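Local coordinates for protein Cif (Cell cycle inhibiting factor) (Escherichia coli, PDB 3EFY) that deamidates a glutamine of host NEDD8 through this C-terminal catalytic part, shutting off cullin-RING ubiquitin ligases and inhibiting the host cell cycle, at residues 21-24 / 25-29; 101-104 / 105-109; 110-113 / 114-117; 166-169 / 170-174. All blocks are in the same frame, centred on the assembly; numbering follows the deposited sequence.

Contact 1 of 4, residues 21-24 / 25-29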
loop_
_atom_site.group_PDB
_atom_site.type_symbol
_atom_site.label_atom_id
_atom_site.label_comp_id
_atom_site.label_asym_id
_atom_site.label_seq_id
_atom_site.Cartn_x
_atom_site.Cartn_y
_atom_site.Cartn_z
ATOM N N PHE A 21 7.553 3.610 0.404
ATOM C CA PHE A 21 8.512 4.498 1.077
ATOM C C PHE A 21 7.869 5.569 1.933
ATOM O O PHE A 21 8.445 5.971 2.939
ATOM C CB PHE A 21 9.445 5.170 0.084
ATOM C CG PHE A 21 10.630 4.292 -0.305
ATOM C CD1 PHE A 21 11.830 4.335 0.380
ATOM C CD2 PHE A 21 10.524 3.350 -1.311
ATOM C CE1 PHE A 21 12.884 3.494 0.048
ATOM C CE2 PHE A 21 11.565 2.534 -1.630
ATOM C CZ PHE A 21 12.754 2.583 -0.960
ATOM N N LEU A 22 6.730 6.074 1.495
ATOM C CA LEU A 22 6.164 7.342 1.986
ATOM C C LEU A 22 4.905 7.286 2.816
ATOM O O LEU A 22 4.681 8.204 3.634
ATOM C CB LEU A 22 5.921 8.278 0.813
ATOM C CG LEU A 22 7.141 8.565 -0.048
ATOM C CD1 LEU A 22 6.807 9.407 -1.323
ATOM C CD2 LEU A 22 8.260 9.275 0.753
ATOM N N ASP A 23 4.080 6.260 2.649
ATOM C CA ASP A 23 2.791 6.258 3.324
ATOM C C ASP A 23 2.952 6.084 4.826
ATOM O O ASP A 23 3.743 5.280 5.303
ATOM C CB ASP A 23 1.878 5.195 2.777
ATOM C CG ASP A 23 1.280 5.549 1.405
ATOM O OD1 ASP A 23 1.650 6.573 0.847
ATOM O OD2 ASP A 23 0.463 4.752 0.905
ATOM N N LYS A 24 2.200 6.884 5.559
ATOM C CA LYS A 24 2.227 6.853 7.005
ATOM C C LYS A 24 0.946 7.435 7.531
ATOM O O LYS A 24 0.106 7.845 6.771
ATOM C CB LYS A 24 3.456 7.615 7.504
ATOM C CG LYS A 24 3.511 9.006 7.158
ATOM C CD LYS A 24 4.868 9.615 7.452
ATOM C CE LYS A 24 4.795 11.136 7.410
ATOM N NZ LYS A 24 4.493 11.817 6.090
ATOM N N ASP A 25 0.802 7.483 8.858
ATOM C CA ASP A 25 -0.358 8.130 9.432
ATOM C C ASP A 25 -0.426 9.564 8.948
ATOM O O ASP A 25 0.564 10.334 9.060
ATOM C CB ASP A 25 -0.277 8.079 10.958
ATOM C CG ASP A 25 -0.493 6.693 11.529
ATOM O OD1 ASP A 25 -1.117 5.787 10.900
ATOM O OD2 ASP A 25 -0.036 6.495 12.683
ATOM N N GLY A 26 -1.548 9.939 8.337
ATOM C CA GLY A 26 -1.702 11.300 7.823
ATOM C C GLY A 26 -1.090 11.657 6.468
ATOM O O GLY A 26 -1.224 12.773 6.000
ATOM N N PHE A 27 -0.452 10.699 5.787
ATOM C CA PHE A 27 0.033 10.945 4.439
ATOM C C PHE A 27 -0.135 9.694 3.591
ATOM O O PHE A 27 0.378 8.603 3.922
ATOM C CB PHE A 27 1.505 11.365 4.369
ATOM C CG PHE A 27 1.952 11.624 2.980
ATOM C CD1 PHE A 27 1.565 12.785 2.320
ATOM C CD2 PHE A 27 2.691 10.698 2.276
ATOM C CE1 PHE A 27 1.944 13.025 1.007
ATOM C CE2 PHE A 27 3.067 10.933 0.965
ATOM C CZ PHE A 27 2.685 12.109 0.317
ATOM N N SER A 28 -0.849 9.868 2.487
ATOM C CA SER A 28 -0.949 8.825 1.473
ATOM C C SER A 28 -0.546 9.415 0.118
ATOM O O SER A 28 -1.173 10.335 -0.402
ATOM C CB SER A 28 -2.363 8.231 1.370
ATOM O OG SER A 28 -2.693 7.585 2.576
ATOM N N TYR A 29 0.510 8.864 -0.444
ATOM C CA TYR A 29 1.017 9.246 -1.748
ATOM C C TYR A 29 -0.049 8.996 -2.827
ATOM O O TYR A 29 -0.682 7.957 -2.828
ATOM C CB TYR A 29 2.268 8.399 -2.071
ATOM C CG TYR A 29 2.822 8.567 -3.461
ATOM C CD1 TYR A 29 3.678 9.627 -3.770
ATOM C CD2 TYR A 29 2.440 7.725 -4.487
ATOM C CE1 TYR A 29 4.181 9.786 -5.061
ATOM C CE2 TYR A 29 2.909 7.921 -5.767
ATOM C CZ TYR A 29 3.763 8.943 -6.042
ATOM O OH TYR A 29 4.255 9.126 -7.312
HETATM O O HOH W 1 -1.081 5.829 -0.926
HETATM O O HOH W 2 -1.471 6.501 4.867
#
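Asp23 reaches across a tight turn to Tyr29, and its side chain can be followed atom by atom. Asp23 CB lies 3.9 Å from Phe27 O. With CG turned anti to the carbonyl carbon (chi1 -75°), the carboxylate swings over the backbone of Ser28 and Tyr29. OD1 accepts the amide of Tyr29, Tyr29 N to Asp23 OD1 2.9 Å, in a nearly straight bond (169° at the hydrogen) that arrives on the syn side but tilted from the carboxylate plane. OD2 accepts a hydrogen bond from a water that also donates to Tyr29 O, so OD1 holds Tyr29 directly and OD2 through the water. Two backbone hydrogen bonds, Lys24 N to Phe27 O (3.0 Å) and Phe27 N to Lys24 O (3.1 Å), close the turn. The Phe27 ring presents its edge to Leu22 O, with CD2 3.5 Å away, while its CE2 rests on Leu22 CB. Leu22 CD1 meets Tyr29 CD1 at 4.0 Å. Beyond the turn, Tyr29 OH bonds Gln162, and Ser28 OG bonds Tyr29 O of the second subunit, reciprocally. Gly26, at phi 81°, sits where a type II beta turn needs it; a single antiparallel hydrogen-bonded pair closes this minimal hairpin-like bend after helix 10-22.

Contact 2 of 4, residues 101-104 / 105-109; sequences DWMT and HKALT
At the end of helix 99-103, Trp102 O accepts Ala107 N at 3.0 Å, with 167° at the hydrogen, and more weakly His105 N. The 3-10 segment 106-108 then lies back against the indole. Lys106 lays its aliphatic chain across the six-membered ring: CB stands 4.0 Å from the centroid of that Trp102 ring, 20° off its normal, a CH-pi contact, and CD continues to Trp102 CH2 at 3.7 Å. Having CG opposite the backbone N (chi1 -168°) and an extended chain beyond it carries the ammonium past the ring to the carbonyls of Asp138 and Thr135. Ala107 CB touches the pyrrole end, 3.4 Å from Trp102 NE1, and also meets Met103 SD at 3.6 Å. His105 ND1 donates to Asp101 O (2.8 Å), in the imidazole plane and on a lone pair of the carbonyl; this bond would limit the ring's rotation. Trp102 NE1 itself is held by Leu84 O, and the Trp102 side chain comes within about 3 Å (nearest atoms) of that of Gln86, a probable active-site residue. A helix C-terminus thus packs its following turn onto a tryptophan bordering the probable active site.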
loop_
_atom_site.group_PDB
_atom_site.type_symbol
_atom_site.label_atom_id
_atom_site.label_comp_id
_atom_site.label_asym_id
_atom_site.label_seq_id
_atom_site.Cartn_x
_atom_site.Cartn_y
_atom_site.Cartn_z
ATOM N N ASP A 101 12.409 -10.339 -10.478
ATOM C CA ASP A 101 13.682 -10.701 -11.102
ATOM C C ASP A 101 14.715 -9.592 -10.970
ATOM O O ASP A 101 15.850 -9.840 -10.550
ATOM C CB ASP A 101 13.459 -11.085 -12.541
ATOM C CG ASP A 101 12.596 -12.338 -12.682
ATOM O OD1 ASP A 101 12.623 -13.211 -11.757
ATOM O OD2 ASP A 101 11.848 -12.417 -13.684
ATOM N N TRP A 102 14.308 -8.347 -11.263
ATOM C CA TRP A 102 15.193 -7.211 -11.098
ATOM C C TRP A 102 15.695 -7.127 -9.640
ATOM O O TRP A 102 16.902 -6.916 -9.380
ATOM C CB TRP A 102 14.470 -5.919 -11.516
ATOM C CG TRP A 102 15.312 -4.696 -11.372
ATOM C CD1 TRP A 102 15.214 -3.764 -10.361
ATOM C CD2 TRP A 102 16.431 -4.292 -12.177
ATOM N NE1 TRP A 102 16.164 -2.800 -10.537
ATOM C CE2 TRP A 102 16.939 -3.098 -11.629
ATOM C CE3 TRP A 102 17.074 -4.818 -13.307
ATOM C CZ2 TRP A 102 18.043 -2.445 -12.186
ATOM C CZ3 TRP A 102 18.117 -4.149 -13.878
ATOM C CH2 TRP A 102 18.604 -2.958 -13.331
ATOM N N MET A 103 14.777 -7.239 -8.685
ATOM C CA MET A 103 15.084 -6.933 -7.291
ATOM C C MET A 103 15.956 -8.004 -6.629
ATOM O O MET A 103 16.725 -7.684 -5.684
ATOM C CB MET A 103 13.834 -6.687 -6.474
ATOM C CG MET A 103 13.021 -5.480 -6.978
ATOM S SD MET A 103 13.910 -3.915 -6.719
ATOM C CE MET A 103 13.654 -3.710 -5.001
ATOM N N THR A 104 15.854 -9.212 -7.164
ATOM C CA THR A 104 16.601 -10.367 -6.605
ATOM C C THR A 104 17.939 -10.588 -7.313
ATOM O O THR A 104 18.663 -11.564 -6.998
ATOM C CB THR A 104 15.701 -11.651 -6.549
ATOM O OG1 THR A 104 15.243 -12.053 -7.840
ATOM C CG2 THR A 104 14.491 -11.449 -5.622
ATOM N N HIS A 105 18.266 -9.736 -8.281
ATOM C CA HIS A 105 19.481 -9.824 -9.027
ATOM C C HIS A 105 20.099 -8.410 -9.023
ATOM O O HIS A 105 20.612 -7.972 -8.015
ATOM C CB HIS A 105 19.245 -10.525 -10.399
ATOM C CG HIS A 105 18.705 -11.923 -10.251
ATOM N ND1 HIS A 105 17.360 -12.192 -10.198
ATOM C CD2 HIS A 105 19.330 -13.111 -9.997
ATOM C CE1 HIS A 105 17.170 -13.486 -9.980
ATOM N NE2 HIS A 105 18.352 -14.067 -9.855
ATOM N N LYS A 106 20.016 -7.686 -10.089
ATOM C CA LYS A 106 20.791 -6.482 -10.243
ATOM C C LYS A 106 20.511 -5.344 -9.253
ATOM O O LYS A 106 21.414 -4.606 -8.878
ATOM C CB LYS A 106 20.627 -6.017 -11.670
ATOM C CG LYS A 106 21.570 -4.935 -12.089
ATOM C CD LYS A 106 21.769 -4.955 -13.566
ATOM C CE LYS A 106 22.457 -3.727 -14.081
ATOM N NZ LYS A 106 22.829 -3.882 -15.524
ATOM N N ALA A 107 19.269 -5.202 -8.791
ATOM C CA ALA A 107 18.904 -4.065 -7.952
ATOM C C ALA A 107 19.666 -3.988 -6.634
ATOM O O ALA A 107 19.815 -2.908 -6.146
ATOM C CB ALA A 107 17.404 -4.068 -7.624
ATOM N N LEU A 108 20.162 -5.098 -6.081
ATOM C CA LEU A 108 20.779 -4.967 -4.755
ATOM C C LEU A 108 22.200 -4.438 -4.764
ATOM O O LEU A 108 22.732 -4.055 -3.718
ATOM C CB LEU A 108 20.647 -6.232 -3.910
ATOM C CG LEU A 108 19.210 -6.443 -3.407
ATOM C CD1 LEU A 108 19.185 -7.602 -2.492
ATOM C CD2 LEU A 108 18.596 -5.218 -2.733
ATOM N N THR A 109 22.774 -4.313 -5.949
ATOM C CA THR A 109 24.053 -3.612 -6.083
ATOM C C THR A 109 23.845 -2.113 -6.257
ATOM O O THR A 109 23.167 -1.698 -7.208
ATOM C CB THR A 109 24.805 -4.199 -7.266
ATOM O OG1 THR A 109 25.086 -5.580 -6.947
ATOM C CG2 THR A 109 26.158 -3.498 -7.502
#

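Contact 3 of 4, residues 110-113 / 114-117; sequences PILL and DDIC
Leu113 carries its CG opposite the backbone N (chi1 -180°), and Ile111 sets CG1 between its backbone N and carbonyl carbon (chi1 64°); these two torsions send Leu113 CD1 and Ile111 CD1 to Ile116. The motif is a strand-to-helix junction: edge strand 111-112 of the antiparallel sheet runs directly into helix 113-124, with Leu112 as N-cap residue. Ile111 CD1 meets Ile116 CB at 4.1 Å, whereas Leu113 CD1 touches the CG2 branch of Ile116 at 4.0 Å and also lies 3.9 Å from Cys117 SG. Ile116 is buried, and outside the junction it packs on Leu84 of the neighbouring strand and on Leu136 and Phe137 of helix 130-137, so it joins sheet to helices.

The backbone supplies the first helical bonds. Leu112 O accepts Asp115 N at 2.9 Å, the donor standing well above the carbonyl plane, and Ile116 N only weakly, a shared acceptor that marks the tight opening turn. By contrast, Cys117 N to Leu113 O (3.0 Å) is a regular helical bond, straight at 167°. Ile111 and Leu113 also bond through their backbones to Ala82 and Arg80. A water accepts a hydrogen bond from Leu112 N at 2.9 Å and donates one to Asp115 OD2 at 2.7 Å.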
loop_
_atom_site.group_PDB
_atom_site.type_symbol
_atom_site.label_atom_id
_atom_site.label_comp_id
_atom_site.label_asym_id
_atom_site.label_seq_id
_atom_site.Cartn_x
_atom_site.Cartn_y
_atom_site.Cartn_z
ATOM N N PRO A 110 24.449 -1.289 -5.392
ATOM C CA PRO A 110 24.329 0.147 -5.595
ATOM C C PRO A 110 25.001 0.655 -6.855
ATOM O O PRO A 110 25.996 0.053 -7.377
ATOM C CB PRO A 110 25.020 0.734 -4.375
ATOM C CG PRO A 110 25.984 -0.240 -3.984
ATOM C CD PRO A 110 25.363 -1.584 -4.278
ATOM N N ILE A 111 24.444 1.738 -7.364
ATOM C CA ILE A 111 24.996 2.464 -8.483
ATOM C C ILE A 111 25.454 3.828 -7.990
ATOM O O ILE A 111 25.314 4.102 -6.796
ATOM C CB ILE A 111 24.007 2.601 -9.660
ATOM C CG1 ILE A 111 22.800 3.436 -9.239
ATOM C CG2 ILE A 111 23.625 1.183 -10.162
ATOM C CD1 ILE A 111 21.861 3.836 -10.411
ATOM N N LEU A 112 26.065 4.612 -8.859
ATOM C CA LEU A 112 26.435 6.004 -8.535
ATOM C C LEU A 112 25.307 6.908 -8.997
ATOM O O LEU A 112 24.863 6.860 -10.160
ATOM C CB LEU A 112 27.721 6.437 -9.214
ATOM C CG LEU A 112 29.004 5.714 -8.747
ATOM C CD1 LEU A 112 30.228 6.205 -9.571
ATOM C CD2 LEU A 112 29.204 5.917 -7.261
ATOM N N LEU A 113 24.834 7.742 -8.088
ATOM C CA LEU A 113 23.875 8.754 -8.458
ATOM C C LEU A 113 24.338 9.581 -9.636
ATOM O O LEU A 113 23.563 9.902 -10.524
ATOM C CB LEU A 113 23.558 9.633 -7.231
ATOM C CG LEU A 113 22.548 10.758 -7.443
ATOM C CD1 LEU A 113 21.175 10.211 -7.909
ATOM C CD2 LEU A 113 22.339 11.517 -6.118
ATOM N N ASP A 114 25.645 9.899 -9.691
ATOM C CA ASP A 114 26.171 10.661 -10.804
ATOM C C ASP A 114 25.982 9.959 -12.166
ATOM O O ASP A 114 25.844 10.639 -13.170
ATOM C CB ASP A 114 27.670 10.875 -10.634
ATOM C CG ASP A 114 28.011 11.913 -9.605
ATOM O OD1 ASP A 114 27.145 12.700 -9.203
ATOM O OD2 ASP A 114 29.194 11.918 -9.211
ATOM N N ASP A 115 26.030 8.621 -12.174
ATOM C CA ASP A 115 25.908 7.873 -13.438
ATOM C C ASP A 115 24.464 7.961 -13.973
ATOM O O ASP A 115 24.259 8.127 -15.199
ATOM C CB ASP A 115 26.324 6.436 -13.283
ATOM C CG ASP A 115 27.856 6.268 -13.227
ATOM O OD1 ASP A 115 28.567 7.178 -13.697
ATOM O OD2 ASP A 115 28.302 5.224 -12.721
ATOM N N ILE A 116 23.485 7.850 -13.083
ATOM C CA ILE A 116 22.081 7.933 -13.562
ATOM C C ILE A 116 21.766 9.393 -13.953
ATOM O O ILE A 116 21.077 9.646 -14.921
ATOM C CB ILE A 116 21.045 7.275 -12.583
ATOM C CG1 ILE A 116 19.632 7.310 -13.183
ATOM C CG2 ILE A 116 21.038 7.971 -11.248
ATOM C CD1 ILE A 116 19.378 6.311 -14.223
ATOM N N CYS A 117 22.311 10.362 -13.215
ATOM C CA CYS A 117 22.196 11.759 -13.571
ATOM C C CYS A 117 22.840 12.124 -14.922
ATOM O O CYS A 117 22.306 12.907 -15.717
ATOM C CB CYS A 117 22.702 12.639 -12.422
ATOM S SG CYS A 117 21.547 12.552 -11.022
HETATM O O HOH W 3 26.927 3.389 -11.353
#

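Contact 4 of 4, residues 166-169 / 170-174; sequences YDTD and NIEKN
Asp167 O is shared by two backbone amides of the next turn: Asn170 N at 2.9 Å, standing above the carbonyl plane, and Ile171 N, more weakly. From there the hydrogen-bond pattern becomes regular, with Glu172 N bonded to Thr168 O at 3.2 Å and Lys173 N to Asp169 O at 3.1 Å, both close to 160° at the hydrogen.

The apolar pair is Tyr166 with Ile171: Ile171 CG2 approaches the Tyr166 ring obliquely, 4.3 Å from its CE1. Ile171 has CG1 opposite its backbone N (chi1 176°), which leaves CG2 over the preceding turn, where Thr168 O is a close backbone neighbour of Ile171 CG2 at 3.2 Å. The tyrosine ring packs edge-to-face with Phe21 and its hydroxyl bonds Asp71, while Ile171 also packs on Leu188 of the second subunit. This is the opening turn of helix 168-184, which follows strand 159-166, an outermost strand of the antiparallel sheet; Asp167 occupies the N-cap position, although its side chain makes no capping bond.

Among the polar side chains, Thr168 and Glu172 lie alongside each other, pointing the same way, with Thr168 OG1 3.6 Å from Glu172 OE1. Asp169 OD1 and Glu172 OE2 are like charges 4.1 Å apart, their carboxylate planes turned 57° to one another; both residues are exposed, so solvent probably softens the repulsion. Lys173, bent near its end, donates from NZ to Asn174 OD1 at 2.6 Å.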
loop_
_atom_site.group_PDB
_atom_site.type_symbol
_atom_site.label_atom_id
_atom_site.label_comp_id
_atom_site.label_asym_id
_atom_site.label_seq_id
_atom_site.Cartn_x
_atom_site.Cartn_y
_atom_site.Cartn_z
ATOM N N TYR A 166 12.371 10.432 2.693
ATOM C CA TYR A 166 11.766 9.329 3.394
ATOM C C TYR A 166 12.534 8.978 4.660
ATOM O O TYR A 166 13.707 9.347 4.778
ATOM C CB TYR A 166 11.657 8.100 2.492
ATOM C CG TYR A 166 12.931 7.327 2.197
ATOM C CD1 TYR A 166 13.369 6.284 3.040
ATOM C CD2 TYR A 166 13.693 7.609 1.079
ATOM C CE1 TYR A 166 14.476 5.571 2.757
ATOM C CE2 TYR A 166 14.819 6.890 0.784
ATOM C CZ TYR A 166 15.223 5.852 1.619
ATOM O OH TYR A 166 16.350 5.079 1.354
ATOM N N ASP A 167 11.841 8.270 5.542
ATOM C CA ASP A 167 12.392 7.744 6.804
ATOM C C ASP A 167 12.534 6.252 6.679
ATOM O O ASP A 167 11.575 5.569 6.323
ATOM C CB ASP A 167 11.430 8.055 7.919
ATOM C CG ASP A 167 11.286 9.513 8.157
ATOM O OD1 ASP A 167 12.320 10.216 8.166
ATOM O OD2 ASP A 167 10.138 9.955 8.368
ATOM N N THR A 168 13.716 5.750 6.995
ATOM C CA THR A 168 13.975 4.326 6.882
ATOM C C THR A 168 13.027 3.489 7.755
ATOM O O THR A 168 12.644 2.406 7.360
ATOM C CB THR A 168 15.430 4.055 7.177
ATOM O OG1 THR A 168 15.688 2.657 7.015
ATOM C CG2 THR A 168 15.736 4.530 8.575
ATOM N N ASP A 169 12.571 4.035 8.890
ATOM C CA ASP A 169 11.605 3.328 9.739
ATOM C C ASP A 169 10.267 3.102 9.032
ATOM O O ASP A 169 9.585 2.104 9.264
ATOM C CB ASP A 169 11.329 4.131 11.017
ATOM C CG ASP A 169 12.435 4.070 12.008
ATOM O OD1 ASP A 169 13.364 3.226 11.896
ATOM O OD2 ASP A 169 12.360 4.902 12.941
ATOM N N ASN A 170 9.906 4.007 8.129
ATOM C CA ASN A 170 8.647 3.888 7.472
ATOM C C ASN A 170 8.641 2.818 6.370
ATOM O O ASN A 170 7.678 2.042 6.224
ATOM C CB ASN A 170 8.295 5.216 6.884
ATOM C CG ASN A 170 6.906 5.311 6.579
ATOM O OD1 ASN A 170 6.515 5.485 5.418
ATOM N ND2 ASN A 170 6.080 5.176 7.615
ATOM N N ILE A 171 9.706 2.790 5.587
ATOM C CA ILE A 171 9.805 1.755 4.529
ATOM C C ILE A 171 9.809 0.383 5.203
ATOM O O ILE A 171 9.135 -0.552 4.740
ATOM C CB ILE A 171 10.973 2.009 3.526
ATOM C CG1 ILE A 171 11.102 0.866 2.495
ATOM C CG2 ILE A 171 12.335 2.140 4.215
ATOM C CD1 ILE A 171 9.865 0.642 1.627
ATOM N N GLU A 172 10.508 0.272 6.333
ATOM C CA GLU A 172 10.579 -1.001 7.038
ATOM C C GLU A 172 9.198 -1.427 7.475
ATOM O O GLU A 172 8.830 -2.560 7.247
ATOM C CB GLU A 172 11.500 -0.912 8.267
ATOM C CG GLU A 172 12.963 -0.814 7.983
ATOM C CD GLU A 172 13.790 -0.502 9.237
ATOM O OE1 GLU A 172 14.991 -0.217 9.066
ATOM O OE2 GLU A 172 13.239 -0.545 10.376
ATOM N N LYS A 173 8.425 -0.526 8.100
ATOM C CA LYS A 173 7.084 -0.809 8.561
ATOM C C LYS A 173 6.171 -1.196 7.394
ATOM O O LYS A 173 5.427 -2.167 7.483
ATOM C CB LYS A 173 6.493 0.410 9.273
ATOM C CG LYS A 173 4.979 0.370 9.469
ATOM C CD LYS A 173 4.327 1.758 9.770
ATOM C CE LYS A 173 4.630 2.903 8.696
ATOM N NZ LYS A 173 3.610 3.153 7.586
ATOM N N ASN A 174 6.237 -0.448 6.287
ATOM C CA ASN A 174 5.383 -0.772 5.151
ATOM C C ASN A 174 5.686 -2.098 4.450
ATOM O O ASN A 174 4.787 -2.740 3.923
ATOM C CB ASN A 174 5.350 0.391 4.144
ATOM C CG ASN A 174 4.597 1.612 4.702
ATOM O OD1 ASN A 174 3.731 1.474 5.573
ATOM N ND2 ASN A 174 4.922 2.794 4.204
#

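How the contacts relate
All four contacts are local and follow in series along the chain without nesting or crossing: contacts 1 and 2 close turns after helices, contacts 3 and 4 open helices. Contact 1 closes the beta turn after helix 10-22. Far on in sequence, contact 2 closes the turn leaving helix 99-103, and contact 3 adjoins it directly, carrying the chain from edge strand 111-112 into helix 113-124; their centres lie 16 Å apart. Contact 4 starts the long helix 168-184 after the strand at the other edge of the sheet. It returns to contact 1, centres 10 Å apart: Asn174 ND2 (3.0 Å) and Lys173 NZ (3.1 Å) both reach Asp23 O in probable hydrogen bonds, joining the end of the first helix to the start of the last.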